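Local atomic coordinates of RagB/SusD domain protein (Flavobacterium johnsoniae, PDB entry 5J90), a protein that binds chitin as a SusD-like protein encoded in a chitin-utilization locus, probably presenting the polysaccharide at the cell surface for breakdown and uptake. Residues E334-R345 and N413-K424. Sequence-based numbering, arbitrary orientation.
Sequences EAYFLRAEGALR and NEVKLQKIITQK
Phe-337 lays one ring face against the backbone around Ile-420 to Lys-424, with Lys-424 N 3.8 Å above the ring plane and offset toward its rim. The ring's CZ meets Gln-423 CB at 3.6 Å, while the aliphatic chain of Lys-424 slides past Phe-337 CB in the opposite direction. The axes of the two segments run antiparallel (169°), approach to 9.7 Å and interlock knobs-into-holes: Ile-420 sits among Phe-337, Ala-340, Glu-341 and Leu-344, and Leu-344 among Asn-413, Lys-416, Leu-417 and Ile-420. These two knobs meet tip to tip, Leu-344 CD1 lying 3.9 Å from Ile-420 CD1. Leu-417 CD1 abuts the Glu-341 carboxylate, 3.5 Å from CD. Arg-345 grips that carboxylate side-on, NE and NH2 both donating to OE2, and Arg-441 adds a second salt bridge. Lys-424 turns its CG away from the backbone N (chi1 -167°) and runs extended from there, carrying NZ to two waters, one leading to Glu-334 OE2, the other to Glu-341 OE1 and Phe-337 O. Within this antiparallel pair of the SusD-like fold, waters bridge buried charged groups, probably balanced by Arg-345 and, through salt bridges from neighbouring helices, by Arg-209 (to Glu-334), Asp-438 (to Lys-424) and Arg-441, leaving direct contact largely apolar.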
ATOM      1  N   GLU A 334       4.416  27.037  -1.540  1.00  8.71           N
ATOM      2  CA  GLU A 334       3.866  25.687  -1.516  1.00  9.14           C
ATOM      3  C   GLU A 334       2.434  25.657  -2.038  1.00  8.91           C
ATOM      4  O   GLU A 334       2.045  24.713  -2.718  1.00  8.27           O
ATOM      5  CB  GLU A 334       3.900  25.109  -0.097  1.00  8.88           C
ATOM      6  CG  GLU A 334       3.283  23.709  -0.038  1.00  8.92           C
ATOM      7  CD  GLU A 334       3.339  23.046   1.324  1.00 10.14           C
ATOM      8  OE1 GLU A 334       4.114  23.492   2.199  1.00 10.89           O
ATOM      9  OE2 GLU A 334       2.598  22.054   1.510  1.00  9.87           O
ATOM     10  N   ALA A 335       1.640  26.674  -1.717  1.00  7.97           N
ATOM     11  CA  ALA A 335       0.268  26.721  -2.213  1.00  9.06           C
ATOM     12  C   ALA A 335       0.227  26.754  -3.746  1.00  8.78           C
ATOM     13  O   ALA A 335      -0.624  26.101  -4.363  1.00  9.42           O
ATOM     14  CB  ALA A 335      -0.473  27.906  -1.619  1.00  9.99           C
ATOM     15  N   TYR A 336       1.137  27.508  -4.363  1.00  8.91           N
ATOM     16  CA  TYR A 336       1.214  27.533  -5.819  1.00  8.81           C
ATOM     17  C   TYR A 336       1.635  26.188  -6.393  1.00  8.40           C
ATOM     18  O   TYR A 336       1.090  25.759  -7.414  1.00  8.86           O
ATOM     19  CB  TYR A 336       2.172  28.625  -6.300  1.00  8.72           C
ATOM     20  CG  TYR A 336       1.619  30.022  -6.138  1.00  8.81           C
ATOM     21  CD1 TYR A 336       2.003  30.823  -5.068  1.00  9.40           C
ATOM     22  CD2 TYR A 336       0.698  30.536  -7.052  1.00 10.64           C
ATOM     23  CE1 TYR A 336       1.499  32.110  -4.919  1.00 10.60           C
ATOM     24  CE2 TYR A 336       0.184  31.812  -6.904  1.00 11.00           C
ATOM     25  CZ  TYR A 336       0.584  32.589  -5.840  1.00 10.67           C
ATOM     26  OH  TYR A 336       0.066  33.856  -5.701  1.00 12.83           O
ATOM     27  N   PHE A 337       2.595  25.512  -5.761  1.00  8.10           N
ATOM     28  CA  PHE A 337       3.053  24.225  -6.277  1.00  8.67           C
ATOM     29  C   PHE A 337       2.018  23.121  -6.055  1.00  8.55           C
ATOM     30  O   PHE A 337       1.916  22.193  -6.861  1.00  9.01           O
ATOM     31  CB  PHE A 337       4.413  23.847  -5.683  1.00  8.79           C
ATOM     32  CG  PHE A 337       5.524  24.800  -6.060  1.00  8.25           C
ATOM     33  CD1 PHE A 337       5.784  25.094  -7.397  1.00  9.39           C
ATOM     34  CD2 PHE A 337       6.292  25.416  -5.085  1.00  8.93           C
ATOM     35  CE1 PHE A 337       6.807  25.986  -7.749  1.00 10.51           C
ATOM     36  CE2 PHE A 337       7.306  26.301  -5.436  1.00  9.39           C
ATOM     37  CZ  PHE A 337       7.564  26.577  -6.765  1.00 10.46           C
ATOM     38  N   LEU A 338       1.237  23.237  -4.982  1.00  8.39           N
ATOM     39  CA  LEU A 338       0.120  22.324  -4.772  1.00  8.33           C
ATOM     40  C   LEU A 338      -0.923  22.535  -5.869  1.00  8.39           C
ATOM     41  O   LEU A 338      -1.401  21.570  -6.469  1.00  8.89           O
ATOM     42  CB  LEU A 338      -0.503  22.553  -3.396  1.00  7.79           C
ATOM     43  CG  LEU A 338       0.277  21.915  -2.248  1.00  7.11           C
ATOM     44  CD1 LEU A 338      -0.180  22.513  -0.943  1.00  9.08           C
ATOM     45  CD2 LEU A 338       0.064  20.407  -2.254  1.00  8.34           C
ATOM     46  N   ARG A 339      -1.266  23.794  -6.133  1.00  8.01           N
ATOM     47  CA  ARG A 339      -2.229  24.097  -7.190  1.00  7.67           C
ATOM     48  C   ARG A 339      -1.709  23.679  -8.564  1.00  8.71           C
ATOM     49  O   ARG A 339      -2.481  23.188  -9.390  1.00  8.86           O
ATOM     50  CB  ARG A 339      -2.608  25.579  -7.177  1.00  9.56           C
ATOM     51  CG  ARG A 339      -3.434  25.999  -5.958  1.00  9.80           C
ATOM     52  CD  ARG A 339      -3.449  27.525  -5.809  1.00 17.79           C
ATOM     53  NE  ARG A 339      -4.204  28.148  -6.878  1.00 21.08           N
ATOM     54  CZ  ARG A 339      -4.106  29.423  -7.246  1.00 12.32           C
ATOM     55  NH1 ARG A 339      -3.255  30.269  -6.660  1.00 11.55           N
ATOM     56  NH2 ARG A 339      -4.867  29.854  -8.228  1.00 15.09           N
ATOM     57  N   ALA A 340      -0.411  23.845  -8.806  1.00  8.28           N
ATOM     58  CA  ALA A 340       0.184  23.429 -10.073  1.00  8.92           C
ATOM     59  C   ALA A 340       0.006  21.932 -10.293  1.00  9.12           C
ATOM     60  O   ALA A 340      -0.398  21.498 -11.375  1.00  9.67           O
ATOM     61  CB  ALA A 340       1.664  23.815 -10.138  1.00  9.68           C
ATOM     62  N   GLU A 341       0.300  21.131  -9.269  1.00  8.66           N
ATOM     63  CA  GLU A 341       0.097  19.696  -9.379  1.00  8.84           C
ATOM     64  C   GLU A 341      -1.391  19.364  -9.560  1.00  8.23           C
ATOM     65  O   GLU A 341      -1.748  18.499 -10.369  1.00  9.36           O
ATOM     66  CB  GLU A 341       0.651  18.971  -8.157  1.00  8.13           C
ATOM     67  CG  GLU A 341       0.368  17.474  -8.242  1.00  8.78           C
ATOM     68  CD  GLU A 341       1.009  16.643  -7.149  1.00  9.87           C
ATOM     69  OE1 GLU A 341       1.761  17.174  -6.305  1.00  9.26           O
ATOM     70  OE2 GLU A 341       0.750  15.420  -7.157  1.00  9.43           O
ATOM     71  N   GLY A 342      -2.263  20.037  -8.816  1.00  8.78           N
ATOM     72  CA  GLY A 342      -3.695  19.855  -8.982  1.00  9.52           C
ATOM     73  C   GLY A 342      -4.131  20.137 -10.411  1.00  9.63           C
ATOM     74  O   GLY A 342      -4.979  19.424 -10.964  1.00 10.01           O
ATOM     75  N   ALA A 343      -3.550  21.169 -11.019  1.00  9.31           N
ATOM     76  CA  ALA A 343      -3.891  21.516 -12.399  1.00  9.70           C
ATOM     77  C   ALA A 343      -3.414  20.414 -13.354  1.00 11.43           C
ATOM     78  O   ALA A 343      -4.121  20.059 -14.306  1.00 10.97           O
ATOM     79  CB  ALA A 343      -3.278  22.853 -12.767  1.00 11.25           C
ATOM     80  N   LEU A 344      -2.235  19.851 -13.105  1.00 10.27           N
ATOM     81  CA  LEU A 344      -1.773  18.703 -13.887  1.00 12.02           C
ATOM     82  C   LEU A 344      -2.783  17.571 -13.862  1.00 12.65           C
ATOM     83  O   LEU A 344      -2.939  16.835 -14.842  1.00 14.89           O
ATOM     84  CB  LEU A 344      -0.469  18.156 -13.316  1.00 16.14           C
ATOM     85  CG  LEU A 344       0.885  18.701 -13.725  1.00 17.05           C
ATOM     86  CD1 LEU A 344       1.949  17.688 -13.308  1.00 14.08           C
ATOM     87  CD2 LEU A 344       0.947  18.981 -15.232  1.00 20.44           C
ATOM     88  N   ARG A 345      -3.456  17.418 -12.726  1.00 10.89           N
ATOM     89  CA  ARG A 345      -4.434  16.358 -12.529  1.00 12.17           C
ATOM     90  C   ARG A 345      -5.830  16.722 -13.039  1.00 11.31           C
ATOM     91  O   ARG A 345      -6.756  15.914 -12.972  1.00 12.87           O
ATOM     92  CB  ARG A 345      -4.478  15.954 -11.049  1.00 10.13           C
ATOM     93  CG  ARG A 345      -3.133  15.432 -10.562  1.00  9.90           C
ATOM     94  CD  ARG A 345      -3.172  14.972  -9.100  1.00  9.48           C
ATOM     95  NE  ARG A 345      -1.840  14.547  -8.680  1.00  9.21           N
ATOM     96  CZ  ARG A 345      -1.301  13.370  -8.989  1.00  9.83           C
ATOM     97  NH1 ARG A 345      -1.985  12.477  -9.692  1.00 11.19           N
ATOM     98  NH2 ARG A 345      -0.074  13.084  -8.604  1.00  9.66           N
ATOM     99  N   ASN A 413       3.734  14.003 -18.067  1.00 12.52           N
ATOM    100  CA  ASN A 413       3.213  14.362 -16.751  1.00 11.82           C
ATOM    101  C   ASN A 413       4.226  14.100 -15.642  1.00 11.50           C
ATOM    102  O   ASN A 413       4.310  14.879 -14.688  1.00 10.95           O
ATOM    103  CB  ASN A 413       1.896  13.636 -16.462  1.00 14.21           C
ATOM    104  CG  ASN A 413       0.737  14.200 -17.261  1.00 16.99           C
ATOM    105  OD1 ASN A 413       0.764  15.357 -17.679  1.00 19.22           O
ATOM    106  ND2 ASN A 413      -0.288  13.386 -17.476  1.00 22.61           N
ATOM    107  N   GLU A 414       4.987  13.016 -15.755  1.00 10.17           N
ATOM    108  CA  GLU A 414       6.031  12.733 -14.769  1.00  9.85           C
ATOM    109  C   GLU A 414       7.117  13.802 -14.741  1.00 10.97           C
ATOM    110  O   GLU A 414       7.553  14.208 -13.662  1.00 11.18           O
ATOM    111  CB  GLU A 414       6.651  11.350 -14.972  1.00 11.65           C
ATOM    112  CG  GLU A 414       5.732  10.194 -14.567  1.00 12.25           C
ATOM    113  CD  GLU A 414       5.506  10.057 -13.059  1.00 13.28           C
ATOM    114  OE1 GLU A 414       6.134  10.780 -12.248  1.00 12.21           O
ATOM    115  OE2 GLU A 414       4.683   9.199 -12.686  1.00 13.79           O
ATOM    116  N   VAL A 415       7.557  14.270 -15.909  1.00 11.13           N
ATOM    117  CA  VAL A 415       8.584  15.305 -15.945  1.00 10.80           C
ATOM    118  C   VAL A 415       8.024  16.634 -15.426  1.00  9.88           C
ATOM    119  O   VAL A 415       8.707  17.338 -14.673  1.00 11.12           O
ATOM    120  CB  VAL A 415       9.219  15.447 -17.349  1.00 11.90           C
ATOM    121  CG1 VAL A 415       9.981  16.771 -17.469  1.00 13.86           C
ATOM    122  CG2 VAL A 415      10.149  14.270 -17.617  1.00 14.03           C
ATOM    123  N   LYS A 416       6.784  16.953 -15.791  1.00  9.94           N
ATOM    124  CA  LYS A 416       6.123  18.142 -15.263  1.00 10.65           C
ATOM    125  C   LYS A 416       6.054  18.092 -13.736  1.00  9.82           C
ATOM    126  O   LYS A 416       6.372  19.081 -13.064  1.00 10.41           O
ATOM    127  CB  LYS A 416       4.728  18.302 -15.874  1.00 10.69           C
ATOM    128  CG  LYS A 416       4.752  18.704 -17.358  1.00 11.95           C
ATOM    129  CD  LYS A 416       3.370  18.657 -17.987  1.00 12.85           C
ATOM    130  CE  LYS A 416       3.412  19.235 -19.405  1.00 15.01           C
ATOM    131  NZ  LYS A 416       2.069  19.206 -20.053  1.00 16.96           N
ATOM    132  N   LEU A 417       5.657  16.937 -13.194  1.00  9.67           N
ATOM    133  CA  LEU A 417       5.585  16.783 -11.754  1.00  9.55           C
ATOM    134  C   LEU A 417       6.971  16.886 -11.131  1.00  9.69           C
ATOM    135  O   LEU A 417       7.128  17.514 -10.089  1.00  9.06           O
ATOM    136  CB  LEU A 417       4.915  15.457 -11.375  1.00  9.16           C
ATOM    137  CG  LEU A 417       4.714  15.246  -9.866  1.00  8.82           C
ATOM    138  CD1 LEU A 417       3.828  16.319  -9.275  1.00 10.69           C
ATOM    139  CD2 LEU A 417       4.129  13.853  -9.591  1.00  9.99           C
ATOM    140  N   GLN A 418       7.980  16.280 -11.756  1.00  8.39           N
ATOM    141  CA  GLN A 418       9.345  16.386 -11.251  1.00  9.20           C
ATOM    142  C   GLN A 418       9.796  17.844 -11.147  1.00 10.10           C
ATOM    143  O   GLN A 418      10.450  18.228 -10.175  1.00 10.16           O
ATOM    144  CB  GLN A 418      10.312  15.560 -12.109  1.00 10.65           C
ATOM    145  CG  GLN A 418      11.736  15.536 -11.581  1.00 11.54           C
ATOM    146  CD  GLN A 418      12.664  14.677 -12.430  1.00 12.25           C
ATOM    147  OE1 GLN A 418      12.279  14.198 -13.503  1.00 15.22           O
ATOM    148  NE2 GLN A 418      13.894  14.487 -11.961  1.00 13.02           N
ATOM    149  N   LYS A 419       9.450  18.659 -12.142  1.00  9.87           N
ATOM    150  CA  LYS A 419       9.801  20.076 -12.104  1.00 11.43           C
ATOM    151  C   LYS A 419       9.102  20.762 -10.941  1.00  8.79           C
ATOM    152  O   LYS A 419       9.735  21.478 -10.163  1.00 10.57           O
ATOM    153  CB  LYS A 419       9.428  20.765 -13.421  1.00 11.13           C
ATOM    154  CG  LYS A 419      10.349  20.399 -14.582  1.00 11.59           C
ATOM    155  CD  LYS A 419       9.807  20.965 -15.887  1.00 13.73           C
ATOM    156  CE  LYS A 419      10.648  20.515 -17.079  1.00 13.41           C
ATOM    157  NZ  LYS A 419      11.941  21.264 -17.186  1.00 13.81           N
ATOM    158  N   ILE A 420       7.796  20.546 -10.829  1.00  9.03           N
ATOM    159  CA  ILE A 420       7.014  21.149  -9.753  1.00  9.20           C
ATOM    160  C   ILE A 420       7.553  20.782  -8.367  1.00  9.68           C
ATOM    161  O   ILE A 420       7.779  21.654  -7.517  1.00  9.37           O
ATOM    162  CB  ILE A 420       5.533  20.744  -9.868  1.00  8.84           C
ATOM    163  CG1 ILE A 420       4.916  21.403 -11.105  1.00  9.46           C
ATOM    164  CG2 ILE A 420       4.771  21.137  -8.613  1.00 10.01           C
ATOM    165  CD1 ILE A 420       3.562  20.812 -11.510  1.00 11.43           C
ATOM    166  N   ILE A 421       7.776  19.494  -8.143  1.00  8.21           N
ATOM    167  CA  ILE A 421       8.230  19.048  -6.828  1.00  8.19           C
ATOM    168  C   ILE A 421       9.669  19.503  -6.548  1.00  9.53           C
ATOM    169  O   ILE A 421      10.007  19.813  -5.406  1.00  9.31           O
ATOM    170  CB  ILE A 421       8.086  17.518  -6.659  1.00  7.99           C
ATOM    171  CG1 ILE A 421       6.624  17.076  -6.856  1.00  8.30           C
ATOM    172  CG2 ILE A 421       8.602  17.081  -5.289  1.00  8.29           C
ATOM    173  CD1 ILE A 421       5.639  17.713  -5.902  1.00  9.21           C
ATOM    174  N   THR A 422      10.517  19.566  -7.576  1.00  9.36           N
ATOM    175  CA  THR A 422      11.880  20.072  -7.373  1.00  9.23           C
ATOM    176  C   THR A 422      11.838  21.517  -6.868  1.00  8.81           C
ATOM    177  O   THR A 422      12.510  21.865  -5.893  1.00  8.88           O
ATOM    178  CB  THR A 422      12.711  20.000  -8.673  1.00 10.22           C
ATOM    179  OG1 THR A 422      12.883  18.630  -9.051  1.00 10.90           O
ATOM    180  CG2 THR A 422      14.086  20.638  -8.481  1.00 10.71           C
ATOM    181  N   GLN A 423      11.025  22.348  -7.513  1.00 10.04           N
ATOM    182  CA  GLN A 423      10.922  23.747  -7.104  1.00  9.33           C
ATOM    183  C   GLN A 423      10.249  23.886  -5.739  1.00 10.21           C
ATOM    184  O   GLN A 423      10.616  24.744  -4.931  1.00 10.12           O
ATOM    185  CB  GLN A 423      10.230  24.567  -8.190  1.00  9.66           C
ATOM    186  CG  GLN A 423      11.140  24.777  -9.400  1.00 10.81           C
ATOM    187  CD  GLN A 423      12.434  25.496  -9.037  1.00 11.20           C
ATOM    188  OE1 GLN A 423      12.434  26.443  -8.246  1.00 11.34           O
ATOM    189  NE2 GLN A 423      13.547  25.046  -9.617  1.00 12.25           N
ATOM    190  N   LYS A 424       9.288  23.013  -5.470  1.00  9.33           N
ATOM    191  CA  LYS A 424       8.623  22.973  -4.175  1.00  8.07           C
ATOM    192  C   LYS A 424       9.633  22.622  -3.075  1.00  8.80           C
ATOM    193  O   LYS A 424       9.676  23.256  -2.007  1.00  9.61           O
ATOM    194  CB  LYS A 424       7.522  21.916  -4.259  1.00  9.94           C
ATOM    195  CG  LYS A 424       6.521  21.917  -3.142  1.00  9.49           C
ATOM    196  CD  LYS A 424       5.472  20.844  -3.464  1.00  9.86           C
ATOM    197  CE  LYS A 424       4.410  20.760  -2.408  1.00 10.25           C
ATOM    198  NZ  LYS A 424       3.672  19.472  -2.573  1.00  9.60           N
TER
HETATM  199  O   HOH W   1       2.685  19.652   0.087  1.00 10.06           O
HETATM  200  O   HOH W   2       2.387  19.601  -5.198  1.00  9.56           O
HETATM  201  O   HOH W   3      -1.716  16.764 -17.461  1.00 32.50           O